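Local coordinates for FAA hydrolase family protein (Pseudomonas aeruginosa, PDB 6J5Y), which probably hydrolyses fumarylpyruvate as a member of the fumarylacetoacetate hydrolase superfamily, here holding manganese and pyruvate in its active site, at residues I83-A88 against G218-L223; Y108-D113 against G224-R229; I96-A101 against V180-S185; G30-A35 against D174-S179; T76-Y81 against T115-Q120. All coordinates share one frame; numbering follows the deposited sequence.

Contact 1: residues I83-A88 against G218-L223; sequences IELVAA and GAIDGL. With MN (manganese (II) ion), chain C.
Ile220 points its CD1 methyl at the backbone of Leu85, and this pair forms the middle of the contact. The methyl lies 3.6 Å from Leu85 CA. The side chains of Leu85 and Ile220 cross at about a right angle, with Leu85 CB 4.0 Å from Ile220 CD1. Leu223 meets Leu85 in a similar crosswise way. Here the two CD1 methyls touch at 3.5 Å, which is tighter than usual for carbons. The type II turn from Ile220 to Leu223 brings both apolar side chains onto Leu85, and Leu223 N closes it on Ile220 O. At the other end Ile83 lays CD1 against Gly218 CA at 3.6 Å. Its CG1 stands anti to the backbone N (chi1 -161°), which carries CD1 across to the glycine.

The strands 83-88 and 218-220 belong to different sheets and run at 39° to each other, so they are packed face to face rather than paired. Glu84 points the opposite way. Its OE2 binds manganese at 2.0 Å, beside Glu82 and Asp113, while OE1 accepts from Gly202 N and from a metal-bound water. The chemistry is thus split across one strand: apolar residues join the sheets, and the carboxylate between them serves the metal site.

Contact 2: residues Y108-D113 against G224-R229; sequences YAVGLD and GELSVR. With MN (manganese (II) ion), chain C.
Leu226 pushes its CD2 methyl between Val110 and Leu112, and this is the tightly packed part of the contact. The methyl sits 3.7 Å from Val110 O and 3.8 Å from Leu112 CG. CG of Leu226 is anti to its own N (chi1 177°), and the branch so placed reaches over the Gly111 backbone. Val110 and Leu226 lie alongside each other, pointing opposite ways, with Val110 CG1 3.9 Å from Leu226 CB. Leu112 and Val228 instead meet tip to tip, Leu112 CD1 to Val228 CG2 at 3.7 Å. Pro141 touches both of these side chains.

The contact opens toward solvent at Gly224, which is partly exposed. Across these segments Val110 CG2 meets a backbone atom there, Gly224 O, at 3.6 Å. Glu225, Ser227 and Arg229 lie on the outer side of their strand. Ser227 bonds to Thr67, and Arg229 forms a salt bridge with Glu69. The strands 108-112 and 225-229 come from two sheets and run at 27° to each other.

Beyond Leu112, Asp113 turns to the active site. Its OD2 binds manganese at 2.2 Å, and its OD1 pairs with Lys54. The interface itself is wholly apolar in its side chains, so dispersion and burial hold it, while charge is kept to the metal site and the outer surface.

Contact 3: residues I96-A101 against V180-S185; sequences IPLEQA and VAETVS
Ser185 meets the 96-101 segment from helix 180-190, where that helix packs against a short, weakly bonded helical turn at about 98-101. Its CB lies 3.4 Å from Leu98 CD2, a tight carbon contact. OG, anti to its own carbonyl carbon (chi1 -75°), donates to Ile96 O. OG also lies 3.3 Å from Leu98 CD2 and 3.7 Å from Ala101 CB, so this hydroxyl sits among apolar groups with the carbonyl as its acceptor.

One turn earlier, Ala181 lies beside Ala101, CB to CB at 4.1 Å. The small side chains let the backbones come close, and Ala101 CB reaches Ala181 O at 3.2 Å. Val184 CG1 packs beside Ala101 O and also meets Ile96 CD1, and these two branched side chains cross obliquely. Leu98 lies over the more open side, with CD2 against Glu182 CA. The carboxylate of Glu182 turns back to Ser179 N at the start of its own helix. Ser188, a turn further on, bonds to Ile96 N, so both polar backbone atoms of Ile96 are held by serines of one helix. The modelled Ser185 OG to Ile96 O distance, 2.5 Å, is doubtfully short.

Contact 4: residues G30-A35 against D174-S179; sequences GRNYAA and DQLIWS. With PYR (pyruvic acid), chain B.
Asn32 grips the 174-179 loop through three hydrogen bonds. Its side-chain amide pairs with the backbone of Trp178. OD1 accepts from Trp178 N at 2.9 Å, nearly straight at 170°, and ND2 donates to Trp178 O at 3.0 Å. The amide is thus fixed in rotation, because each end has a partner of the right kind. The third bond is from Ile177 N to Asn32 O, 2.8 Å, with the donor above the carbonyl plane. ND2 has a further partner in Thr201 O.

Apolar groups lie around this polar core. Leu176 CD2 packs obliquely against the Tyr33 ring, 3.3 Å from CE1, and Gln175 CB also comes obliquely to the ring, 3.6 Å from CD2. Ile177 reaches across to the backbone, with CD1 3.6 Å from Arg31 O. A water bonds Ala34 N, at the start of helix 34-39; its link to Gln175 O is doubtfully short.

Further out, Trp178 packs on Pro49 and sets its ring edge-to-face with Tyr186. Ser179 caps helix 180-190. On the far side of Asn32, Arg31 N donates to pyruvate OXT at 2.8 Å and 164°, and Lys134 also bonds the ligand. The arrangement is a loop-to-loop contact beside the pyruvate pocket, in which the Asn32 amide pairs with a main chain as another peptide group would.

Contact 5: residues T76-Y81 against T115-Q120; sequences TGNYHY and TRRDLQ
The His80 ring carries Arg117 CB over one face, a CH-pi contact with CB 3.8 Å from the ring centroid. At its edge, in plane, lies Asn78 OD1. The Arg117 guanidinium stands at 83° to this ring and has Thr115 CG2 over one face. His80 ND1 and Gln120 OE1 lie at its edge, and NH2 forms a salt bridge with Glu82 of the metal site. Turns near +70° about the Arg117 CB-CG and CG-CD bonds fold the guanidinium back beside the histidine.

The motif is an antiparallel strand pair that leads into helix 117-126. His80 and Thr115 form a hydrogen-bonded pair, with His80 N to Thr115 O at 2.8 Å. Tyr79 and Arg116 form the next, non-hydrogen-bonded pair. Arg117 N then donates to Asn78 O, nearly along the C=O axis.

Past the strands, Asp118 receives the 76-78 turn. Thr76 OG1 accepts from Asn78 N, which makes an ST turn. Gly77 N donates to Asp118 OD2 at 2.7 Å, on the syn side. The other oxygen is gripped twice: Thr76 OG1, donating at 2.7 Å, and Leu119 N reach Asp118 OD1 from opposite faces of the carboxylate plane.

In the fold
From the N terminus, residues 30-35 come first and pair with 174-179 much later, so contact 4 closes a long loop. Contact 5 is nested inside it, joining the start of strand 79-89 to the end of strand 105-116. Contact 1 starts on the same strand 79-89, closes with 218-223, and crosses contacts 4 and 5. Contact 3 is nested within contact 1, ties the 96-101 segment to helix 180-190, and also crosses contacts 4 and 5. Contact 2 begins on strand 105-116 and ends last, at 224-229, crossing all the others. Contacts 1 and 2 join the sheet of strands 79-89 and 105-116 to the sheet of strands 215-220 and 225-231 and share the manganese. Contacts 3 and 4 touch through Thr183, Trp178 and Asn32.

Contact 1: residues I83-A88 against G218-L223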
# COMPACT_ATOMS: atom_id res chain seq x y z
N ILE A 83 5.85 2.02 -4.41
CA ILE A 83 5.51 0.56 -4.50
C ILE A 83 5.53 -0.02 -3.09
O ILE A 83 6.40 0.39 -2.29
CB ILE A 83 6.44 -0.19 -5.49
CG1 ILE A 83 5.83 -1.51 -5.93
CG2 ILE A 83 7.83 -0.38 -4.92
CD1 ILE A 83 4.52 -1.37 -6.68
N GLU A 84 4.60 -0.93 -2.76
CA GLU A 84 4.48 -1.47 -1.38
C GLU A 84 3.93 -2.90 -1.43
O GLU A 84 3.02 -3.16 -2.27
CB GLU A 84 3.58 -0.58 -0.51
CG GLU A 84 3.90 0.90 -0.58
CD GLU A 84 3.56 1.74 0.65
OE1 GLU A 84 3.01 1.17 1.65
OE2 GLU A 84 3.86 2.95 0.62
N LEU A 85 4.47 -3.77 -0.58
CA LEU A 85 3.81 -5.05 -0.20
C LEU A 85 2.56 -4.75 0.63
O LEU A 85 2.66 -4.02 1.64
CB LEU A 85 4.78 -5.95 0.57
CG LEU A 85 4.19 -7.24 1.13
CD1 LEU A 85 3.89 -8.24 0.04
CD2 LEU A 85 5.13 -7.85 2.16
N VAL A 86 1.44 -5.31 0.19
CA VAL A 86 0.15 -5.24 0.90
C VAL A 86 -0.11 -6.61 1.48
O VAL A 86 -0.05 -7.62 0.73
CB VAL A 86 -1.02 -4.76 0.02
CG1 VAL A 86 -2.28 -4.60 0.86
CG2 VAL A 86 -0.71 -3.46 -0.70
N ALA A 87 -0.41 -6.62 2.77
CA ALA A 87 -0.91 -7.78 3.53
C ALA A 87 -2.41 -7.60 3.76
O ALA A 87 -2.80 -6.51 4.25
CB ALA A 87 -0.15 -7.88 4.83
N ALA A 88 -3.20 -8.64 3.48
CA ALA A 88 -4.66 -8.66 3.72
C ALA A 88 -4.95 -9.49 4.98
O ALA A 88 -4.46 -10.64 5.07
CB ALA A 88 -5.38 -9.20 2.51
N GLY A 218 4.99 -2.00 -11.19
CA GLY A 218 5.50 -2.55 -9.94
C GLY A 218 5.46 -4.06 -9.99
O GLY A 218 4.66 -4.60 -10.74
N ALA A 219 6.32 -4.70 -9.22
CA ALA A 219 6.30 -6.16 -9.09
C ALA A 219 6.85 -6.54 -7.72
O ALA A 219 7.71 -5.83 -7.18
CB ALA A 219 7.05 -6.76 -10.23
N ILE A 220 6.32 -7.63 -7.18
CA ILE A 220 6.95 -8.34 -6.04
C ILE A 220 7.05 -9.81 -6.40
O ILE A 220 6.02 -10.36 -6.87
CB ILE A 220 6.19 -8.07 -4.74
CG1 ILE A 220 6.07 -6.56 -4.49
CG2 ILE A 220 6.83 -8.84 -3.60
CD1 ILE A 220 5.16 -6.14 -3.36
N ASP A 221 8.20 -10.43 -6.12
CA ASP A 221 8.43 -11.88 -6.34
C ASP A 221 7.25 -12.70 -5.82
O ASP A 221 6.87 -12.55 -4.63
CB ASP A 221 9.71 -12.38 -5.66
CG ASP A 221 10.98 -11.82 -6.26
OD1 ASP A 221 10.95 -11.38 -7.40
OD2 ASP A 221 12.00 -11.84 -5.56
N GLY A 222 6.74 -13.60 -6.66
CA GLY A 222 5.60 -14.48 -6.31
C GLY A 222 4.27 -13.77 -6.41
O GLY A 222 3.28 -14.46 -6.41
N LEU A 223 4.23 -12.43 -6.54
CA LEU A 223 2.98 -11.62 -6.42
C LEU A 223 2.64 -10.92 -7.74
O LEU A 223 1.75 -10.07 -7.75
CB LEU A 223 3.13 -10.62 -5.28
CG LEU A 223 3.40 -11.23 -3.90
CD1 LEU A 223 3.32 -10.16 -2.83
CD2 LEU A 223 2.41 -12.34 -3.59
MN MN C . 3.68 4.62 1.62
O HOH W 1 2.74 3.49 3.21

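Contact 2: residues Y108-D113 against G224-R229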
# COMPACT_ATOMS: atom_id res chain seq x y z
N TYR A 108 -1.47 -11.60 0.20
CA TYR A 108 -0.50 -10.52 -0.15
C TYR A 108 -0.79 -10.03 -1.58
O TYR A 108 -1.36 -10.79 -2.39
CB TYR A 108 0.94 -11.01 0.01
CG TYR A 108 1.32 -11.49 1.38
CD1 TYR A 108 1.04 -12.78 1.79
CD2 TYR A 108 1.99 -10.66 2.28
CE1 TYR A 108 1.38 -13.25 3.05
CE2 TYR A 108 2.33 -11.11 3.55
CZ TYR A 108 2.04 -12.41 3.93
OH TYR A 108 2.33 -12.88 5.20
N ALA A 109 -0.53 -8.75 -1.85
CA ALA A 109 -0.68 -8.16 -3.20
C ALA A 109 0.35 -7.04 -3.38
O ALA A 109 0.94 -6.60 -2.40
CB ALA A 109 -2.10 -7.68 -3.36
N VAL A 110 0.60 -6.66 -4.63
CA VAL A 110 1.41 -5.46 -4.98
C VAL A 110 0.52 -4.23 -4.88
O VAL A 110 -0.57 -4.27 -5.45
CB VAL A 110 1.97 -5.59 -6.41
CG1 VAL A 110 2.94 -4.45 -6.72
CG2 VAL A 110 2.60 -6.96 -6.64
N GLY A 111 0.97 -3.17 -4.21
CA GLY A 111 0.21 -1.92 -4.09
C GLY A 111 1.03 -0.70 -4.40
O GLY A 111 2.26 -0.77 -4.32
N LEU A 112 0.34 0.40 -4.69
CA LEU A 112 0.92 1.75 -4.86
C LEU A 112 0.25 2.69 -3.86
O LEU A 112 -0.99 2.84 -3.88
CB LEU A 112 0.69 2.23 -6.29
CG LEU A 112 1.67 1.73 -7.34
CD1 LEU A 112 1.11 1.96 -8.73
CD2 LEU A 112 3.01 2.45 -7.18
N ASP A 113 1.07 3.32 -3.03
CA ASP A 113 0.61 4.37 -2.10
C ASP A 113 0.79 5.69 -2.85
O ASP A 113 1.80 6.40 -2.59
CB ASP A 113 1.33 4.23 -0.76
CG ASP A 113 1.01 5.37 0.19
OD1 ASP A 113 0.01 6.09 -0.08
OD2 ASP A 113 1.76 5.55 1.17
N GLY A 224 3.31 -11.29 -8.83
CA GLY A 224 3.08 -10.69 -10.15
C GLY A 224 3.32 -9.18 -10.14
O GLY A 224 4.16 -8.71 -9.36
N GLU A 225 2.56 -8.47 -10.95
CA GLU A 225 2.89 -7.10 -11.42
C GLU A 225 1.66 -6.20 -11.26
O GLU A 225 0.53 -6.70 -11.18
CB GLU A 225 3.33 -7.19 -12.87
CG GLU A 225 2.19 -7.61 -13.79
CD GLU A 225 1.95 -9.11 -13.90
OE1 GLU A 225 2.64 -9.74 -14.73
OE2 GLU A 225 1.09 -9.66 -13.13
N LEU A 226 1.90 -4.89 -11.28
CA LEU A 226 0.86 -3.85 -11.18
C LEU A 226 1.17 -2.77 -12.21
O LEU A 226 2.17 -2.07 -12.01
CB LEU A 226 0.87 -3.28 -9.75
CG LEU A 226 -0.10 -2.14 -9.47
CD1 LEU A 226 -1.52 -2.57 -9.74
CD2 LEU A 226 0.05 -1.65 -8.04
N SER A 227 0.39 -2.67 -13.28
CA SER A 227 0.56 -1.68 -14.38
C SER A 227 -0.42 -0.51 -14.24
O SER A 227 -1.65 -0.71 -14.27
CB SER A 227 0.44 -2.36 -15.72
OG SER A 227 0.57 -1.43 -16.79
N VAL A 228 0.11 0.71 -14.15
CA VAL A 228 -0.71 1.94 -14.00
C VAL A 228 -0.14 2.99 -14.95
O VAL A 228 1.08 3.17 -14.93
CB VAL A 228 -0.69 2.47 -12.55
CG1 VAL A 228 -1.48 3.77 -12.43
CG2 VAL A 228 -1.20 1.43 -11.56
N ARG A 229 -0.99 3.63 -15.75
CA ARG A 229 -0.62 4.80 -16.57
C ARG A 229 -1.37 6.01 -16.02
O ARG A 229 -2.60 5.92 -15.80
CB ARG A 229 -0.95 4.60 -18.05
CG ARG A 229 -0.60 5.79 -18.94
CD ARG A 229 -0.78 5.54 -20.44
NE ARG A 229 -1.63 4.38 -20.66
CZ ARG A 229 -2.06 3.93 -21.83
NH1 ARG A 229 -2.82 2.84 -21.85
NH2 ARG A 229 -1.76 4.54 -22.97
MN MN C . 3.68 4.62 1.62
O HOH W 1 2.74 3.49 3.21

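Contact 3: residues I96-A101 against V180-S185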
# COMPACT_ATOMS: atom_id res chain seq x y z
N ILE A 96 -2.00 -8.64 19.24
CA ILE A 96 -1.65 -9.95 18.65
C ILE A 96 -0.17 -10.20 18.90
O ILE A 96 0.69 -9.45 18.44
CB ILE A 96 -2.02 -10.02 17.15
CG1 ILE A 96 -3.51 -9.74 16.91
CG2 ILE A 96 -1.59 -11.35 16.57
CD1 ILE A 96 -3.85 -9.41 15.47
N PRO A 97 0.16 -11.31 19.60
CA PRO A 97 1.56 -11.71 19.78
C PRO A 97 2.33 -11.85 18.45
O PRO A 97 1.78 -12.32 17.48
CB PRO A 97 1.41 -13.06 20.51
CG PRO A 97 0.11 -12.90 21.29
CD PRO A 97 -0.80 -12.19 20.30
N LEU A 98 3.60 -11.45 18.44
CA LEU A 98 4.49 -11.52 17.25
C LEU A 98 4.50 -12.93 16.67
O LEU A 98 4.46 -13.06 15.44
CB LEU A 98 5.92 -11.10 17.61
CG LEU A 98 6.08 -9.68 18.15
CD1 LEU A 98 7.52 -9.44 18.58
CD2 LEU A 98 5.68 -8.65 17.10
N GLU A 99 4.49 -13.95 17.51
CA GLU A 99 4.62 -15.37 17.10
C GLU A 99 3.41 -15.85 16.28
O GLU A 99 3.57 -16.80 15.51
CB GLU A 99 4.83 -16.25 18.33
CG GLU A 99 6.15 -15.98 19.03
CD GLU A 99 6.11 -14.87 20.05
OE1 GLU A 99 5.00 -14.40 20.30
OE2 GLU A 99 7.19 -14.47 20.59
N GLN A 100 2.22 -15.27 16.43
CA GLN A 100 1.03 -15.72 15.65
C GLN A 100 0.56 -14.64 14.66
O GLN A 100 -0.47 -14.86 14.00
CB GLN A 100 -0.12 -16.12 16.58
CG GLN A 100 -0.62 -14.99 17.48
CD GLN A 100 -2.01 -15.23 18.01
OE1 GLN A 100 -2.20 -15.74 19.13
NE2 GLN A 100 -3.00 -14.86 17.22
N ALA A 101 1.27 -13.50 14.56
CA ALA A 101 0.80 -12.29 13.85
C ALA A 101 0.57 -12.59 12.36
O ALA A 101 -0.49 -12.25 11.83
CB ALA A 101 1.79 -11.18 14.04
N VAL A 180 6.16 -7.73 8.38
CA VAL A 180 4.70 -7.94 8.34
C VAL A 180 4.22 -8.28 9.75
O VAL A 180 3.20 -7.69 10.21
CB VAL A 180 4.30 -9.02 7.31
CG1 VAL A 180 2.84 -9.41 7.48
CG2 VAL A 180 4.58 -8.55 5.89
N ALA A 181 4.89 -9.22 10.42
CA ALA A 181 4.50 -9.75 11.75
C ALA A 181 4.51 -8.64 12.79
O ALA A 181 3.57 -8.55 13.55
CB ALA A 181 5.45 -10.87 12.15
N GLU A 182 5.57 -7.86 12.84
CA GLU A 182 5.69 -6.67 13.71
C GLU A 182 4.58 -5.64 13.41
O GLU A 182 4.02 -5.07 14.38
CB GLU A 182 7.06 -6.06 13.51
CG GLU A 182 8.16 -6.79 14.25
CD GLU A 182 9.54 -6.44 13.72
OE1 GLU A 182 9.73 -6.53 12.50
OE2 GLU A 182 10.39 -6.06 14.52
N THR A 183 4.34 -5.32 12.13
CA THR A 183 3.36 -4.26 11.74
C THR A 183 1.96 -4.71 12.19
O THR A 183 1.19 -3.89 12.69
CB THR A 183 3.43 -3.88 10.25
OG1 THR A 183 3.03 -4.98 9.43
CG2 THR A 183 4.81 -3.44 9.81
N VAL A 184 1.62 -5.99 12.00
CA VAL A 184 0.30 -6.53 12.43
C VAL A 184 0.19 -6.46 13.96
O VAL A 184 -0.83 -5.96 14.43
CB VAL A 184 0.09 -7.95 11.88
CG1 VAL A 184 -1.05 -8.68 12.55
CG2 VAL A 184 -0.06 -7.91 10.37
N SER A 185 1.18 -6.95 14.70
CA SER A 185 1.22 -6.86 16.18
C SER A 185 1.06 -5.40 16.59
O SER A 185 0.18 -5.13 17.41
CB SER A 185 2.49 -7.42 16.80
OG SER A 185 2.44 -8.83 16.77

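Contact 4: residues G30-A35 against D174-S179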
# COMPACT_ATOMS: atom_id res chain seq x y z
N GLY A 30 4.34 4.25 7.38
CA GLY A 30 5.26 5.27 6.86
C GLY A 30 6.67 5.07 7.38
O GLY A 30 6.84 4.66 8.57
N ARG A 31 7.65 5.31 6.51
CA ARG A 31 9.11 5.25 6.79
C ARG A 31 9.47 3.86 7.31
O ARG A 31 10.06 3.76 8.42
CB ARG A 31 9.51 6.35 7.79
CG ARG A 31 9.48 7.75 7.19
CD ARG A 31 9.80 8.87 8.17
NE ARG A 31 9.10 10.07 7.77
CZ ARG A 31 8.69 11.03 8.59
NH1 ARG A 31 8.93 10.95 9.89
NH2 ARG A 31 8.04 12.07 8.10
N ASN A 32 9.12 2.80 6.56
CA ASN A 32 9.37 1.41 7.01
C ASN A 32 10.54 0.77 6.27
O ASN A 32 10.71 -0.43 6.42
CB ASN A 32 8.14 0.51 6.86
CG ASN A 32 8.09 -0.58 7.90
OD1 ASN A 32 8.83 -0.53 8.89
ND2 ASN A 32 7.19 -1.53 7.72
N TYR A 33 11.32 1.54 5.52
CA TYR A 33 12.58 1.09 4.89
C TYR A 33 13.63 2.14 5.26
O TYR A 33 13.36 3.31 4.97
CB TYR A 33 12.43 0.93 3.38
CG TYR A 33 11.60 -0.24 2.90
CD1 TYR A 33 10.21 -0.15 2.86
CD2 TYR A 33 12.18 -1.41 2.43
CE1 TYR A 33 9.43 -1.19 2.38
CE2 TYR A 33 11.41 -2.46 1.95
CZ TYR A 33 10.02 -2.35 1.93
OH TYR A 33 9.23 -3.38 1.48
N ALA A 34 14.73 1.73 5.87
CA ALA A 34 15.77 2.66 6.40
C ALA A 34 16.23 3.58 5.27
O ALA A 34 16.28 4.80 5.48
CB ALA A 34 16.92 1.87 7.00
N ALA A 35 16.51 3.02 4.08
CA ALA A 35 17.03 3.78 2.92
C ALA A 35 16.03 4.86 2.53
O ALA A 35 16.45 6.00 2.27
CB ALA A 35 17.37 2.85 1.77
N ASP A 174 12.54 -7.91 2.92
CA ASP A 174 13.30 -8.29 4.14
C ASP A 174 14.01 -7.05 4.71
O ASP A 174 14.52 -7.17 5.81
CB ASP A 174 14.22 -9.49 3.88
CG ASP A 174 15.52 -9.16 3.18
OD1 ASP A 174 15.77 -7.96 2.98
OD2 ASP A 174 16.27 -10.11 2.84
N GLN A 175 13.94 -5.90 4.03
CA GLN A 175 14.45 -4.58 4.46
C GLN A 175 13.41 -3.81 5.29
O GLN A 175 13.72 -2.68 5.71
CB GLN A 175 14.84 -3.75 3.23
CG GLN A 175 16.00 -4.31 2.43
CD GLN A 175 17.29 -4.34 3.21
OE1 GLN A 175 17.87 -5.40 3.44
NE2 GLN A 175 17.74 -3.18 3.65
N LEU A 176 12.20 -4.36 5.51
CA LEU A 176 11.14 -3.70 6.32
C LEU A 176 11.70 -3.52 7.73
O LEU A 176 12.26 -4.51 8.26
CB LEU A 176 9.87 -4.56 6.36
CG LEU A 176 9.04 -4.63 5.08
CD1 LEU A 176 7.90 -5.64 5.25
CD2 LEU A 176 8.47 -3.27 4.72
N ILE A 177 11.56 -2.33 8.32
CA ILE A 177 12.03 -2.06 9.71
C ILE A 177 11.12 -2.84 10.66
O ILE A 177 11.63 -3.63 11.47
CB ILE A 177 12.09 -0.56 10.05
CG1 ILE A 177 13.06 0.21 9.14
CG2 ILE A 177 12.43 -0.37 11.52
CD1 ILE A 177 12.92 1.73 9.18
N TRP A 178 9.81 -2.64 10.55
CA TRP A 178 8.79 -3.54 11.14
C TRP A 178 8.33 -4.52 10.05
O TRP A 178 7.63 -4.10 9.14
CB TRP A 178 7.62 -2.76 11.75
CG TRP A 178 7.99 -1.98 12.97
CD1 TRP A 178 9.08 -2.13 13.79
CD2 TRP A 178 7.21 -0.92 13.54
NE1 TRP A 178 9.03 -1.24 14.82
CE2 TRP A 178 7.91 -0.47 14.69
CE3 TRP A 178 6.00 -0.31 13.19
CZ2 TRP A 178 7.42 0.56 15.49
CZ3 TRP A 178 5.52 0.70 13.99
CH2 TRP A 178 6.23 1.14 15.11
N SER A 179 8.74 -5.77 10.16
CA SER A 179 8.28 -6.90 9.30
C SER A 179 6.75 -6.93 9.27
O SER A 179 6.11 -6.28 10.12
CB SER A 179 8.83 -8.20 9.85
OG SER A 179 8.26 -8.48 11.13
C PYR B . 5.98 5.53 3.24
O PYR B . 5.58 4.54 2.59
OXT PYR B . 7.13 5.58 3.75
CA PYR B . 5.11 6.49 3.43
O3 PYR B . 3.97 6.32 3.00
CB PYR B . 5.38 7.77 4.17
O HOH W 2 15.35 -0.95 6.18

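Contact 5: residues T76-Y81 against T115-Q120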
# COMPACT_ATOMS: atom_id res chain seq x y z
N THR A 76 -2.46 19.30 -6.80
CA THR A 76 -1.03 18.88 -6.66
C THR A 76 -0.22 19.26 -7.90
O THR A 76 -0.73 19.17 -9.02
CB THR A 76 -0.89 17.39 -6.36
OG1 THR A 76 0.46 17.16 -5.99
CG2 THR A 76 -1.25 16.50 -7.52
N GLY A 77 1.04 19.64 -7.66
CA GLY A 77 2.07 19.67 -8.70
C GLY A 77 3.06 18.53 -8.54
O GLY A 77 3.91 18.44 -9.39
N ASN A 78 2.96 17.69 -7.50
CA ASN A 78 4.05 16.77 -7.10
C ASN A 78 3.44 15.44 -6.68
O ASN A 78 3.26 15.24 -5.46
CB ASN A 78 4.90 17.36 -5.97
CG ASN A 78 6.20 16.63 -5.73
OD1 ASN A 78 6.54 15.70 -6.45
ND2 ASN A 78 6.94 17.06 -4.72
N TYR A 79 3.12 14.61 -7.67
CA TYR A 79 2.31 13.39 -7.52
C TYR A 79 3.28 12.21 -7.55
O TYR A 79 3.81 11.91 -8.65
CB TYR A 79 1.21 13.38 -8.59
CG TYR A 79 0.34 12.15 -8.69
CD1 TYR A 79 -0.34 11.64 -7.59
CD2 TYR A 79 0.13 11.53 -9.91
CE1 TYR A 79 -1.15 10.53 -7.70
CE2 TYR A 79 -0.70 10.43 -10.05
CZ TYR A 79 -1.36 9.94 -8.93
OH TYR A 79 -2.15 8.84 -9.04
N HIS A 80 3.45 11.54 -6.40
CA HIS A 80 4.46 10.47 -6.18
C HIS A 80 3.86 9.07 -6.23
O HIS A 80 2.79 8.81 -5.65
CB HIS A 80 5.21 10.67 -4.87
CG HIS A 80 6.29 11.69 -4.97
ND1 HIS A 80 7.50 11.55 -4.31
CD2 HIS A 80 6.36 12.85 -5.66
CE1 HIS A 80 8.27 12.61 -4.57
NE2 HIS A 80 7.60 13.41 -5.41
N TYR A 81 4.58 8.18 -6.92
CA TYR A 81 4.42 6.71 -6.82
C TYR A 81 5.15 6.26 -5.56
O TYR A 81 6.10 6.95 -5.14
CB TYR A 81 5.00 6.00 -8.05
CG TYR A 81 6.46 6.29 -8.27
CD1 TYR A 81 7.43 5.61 -7.55
CD2 TYR A 81 6.86 7.28 -9.14
CE1 TYR A 81 8.78 5.90 -7.71
CE2 TYR A 81 8.21 7.55 -9.34
CZ TYR A 81 9.17 6.86 -8.62
OH TYR A 81 10.50 7.15 -8.79
N THR A 115 0.54 9.51 -3.87
CA THR A 115 0.76 10.54 -2.82
C THR A 115 0.76 11.93 -3.47
O THR A 115 1.47 12.08 -4.45
CB THR A 115 2.09 10.29 -2.09
OG1 THR A 115 2.00 9.02 -1.44
CG2 THR A 115 2.41 11.34 -1.06
N ARG A 116 -0.04 12.89 -2.97
CA ARG A 116 0.12 14.32 -3.35
C ARG A 116 1.24 14.83 -2.46
O ARG A 116 0.92 15.26 -1.36
CB ARG A 116 -1.20 15.08 -3.24
CG ARG A 116 -2.28 14.49 -4.14
CD ARG A 116 -3.51 15.32 -4.29
NE ARG A 116 -4.38 15.29 -3.13
CZ ARG A 116 -5.66 15.64 -3.14
NH1 ARG A 116 -6.37 15.57 -2.03
NH2 ARG A 116 -6.22 16.04 -4.27
N ARG A 117 2.49 14.65 -2.87
CA ARG A 117 3.69 14.87 -1.99
C ARG A 117 3.76 16.32 -1.48
O ARG A 117 4.11 16.51 -0.28
CB ARG A 117 4.97 14.46 -2.73
CG ARG A 117 6.25 14.60 -1.92
CD ARG A 117 6.39 13.55 -0.83
NE ARG A 117 6.53 12.24 -1.45
CZ ARG A 117 6.29 11.06 -0.88
NH1 ARG A 117 5.83 10.97 0.37
NH2 ARG A 117 6.47 9.96 -1.58
N ASP A 118 3.49 17.31 -2.33
CA ASP A 118 3.45 18.76 -1.96
C ASP A 118 2.50 18.96 -0.77
O ASP A 118 2.96 19.52 0.27
CB ASP A 118 3.14 19.70 -3.14
CG ASP A 118 1.98 19.29 -4.05
OD1 ASP A 118 1.25 18.33 -3.72
OD2 ASP A 118 1.83 19.93 -5.12
N LEU A 119 1.27 18.44 -0.88
CA LEU A 119 0.26 18.52 0.22
C LEU A 119 0.76 17.76 1.46
O LEU A 119 0.67 18.33 2.57
CB LEU A 119 -1.09 17.97 -0.26
CG LEU A 119 -1.75 18.73 -1.42
CD1 LEU A 119 -3.17 18.22 -1.64
CD2 LEU A 119 -1.74 20.24 -1.18
N GLN A 120 1.22 16.52 1.30
CA GLN A 120 1.68 15.71 2.45
C GLN A 120 2.80 16.46 3.20
O GLN A 120 2.79 16.50 4.45
CB GLN A 120 2.14 14.33 1.96
CG GLN A 120 2.72 13.46 3.07
CD GLN A 120 4.23 13.51 3.09
OE1 GLN A 120 4.88 13.45 2.05
NE2 GLN A 120 4.81 13.64 4.28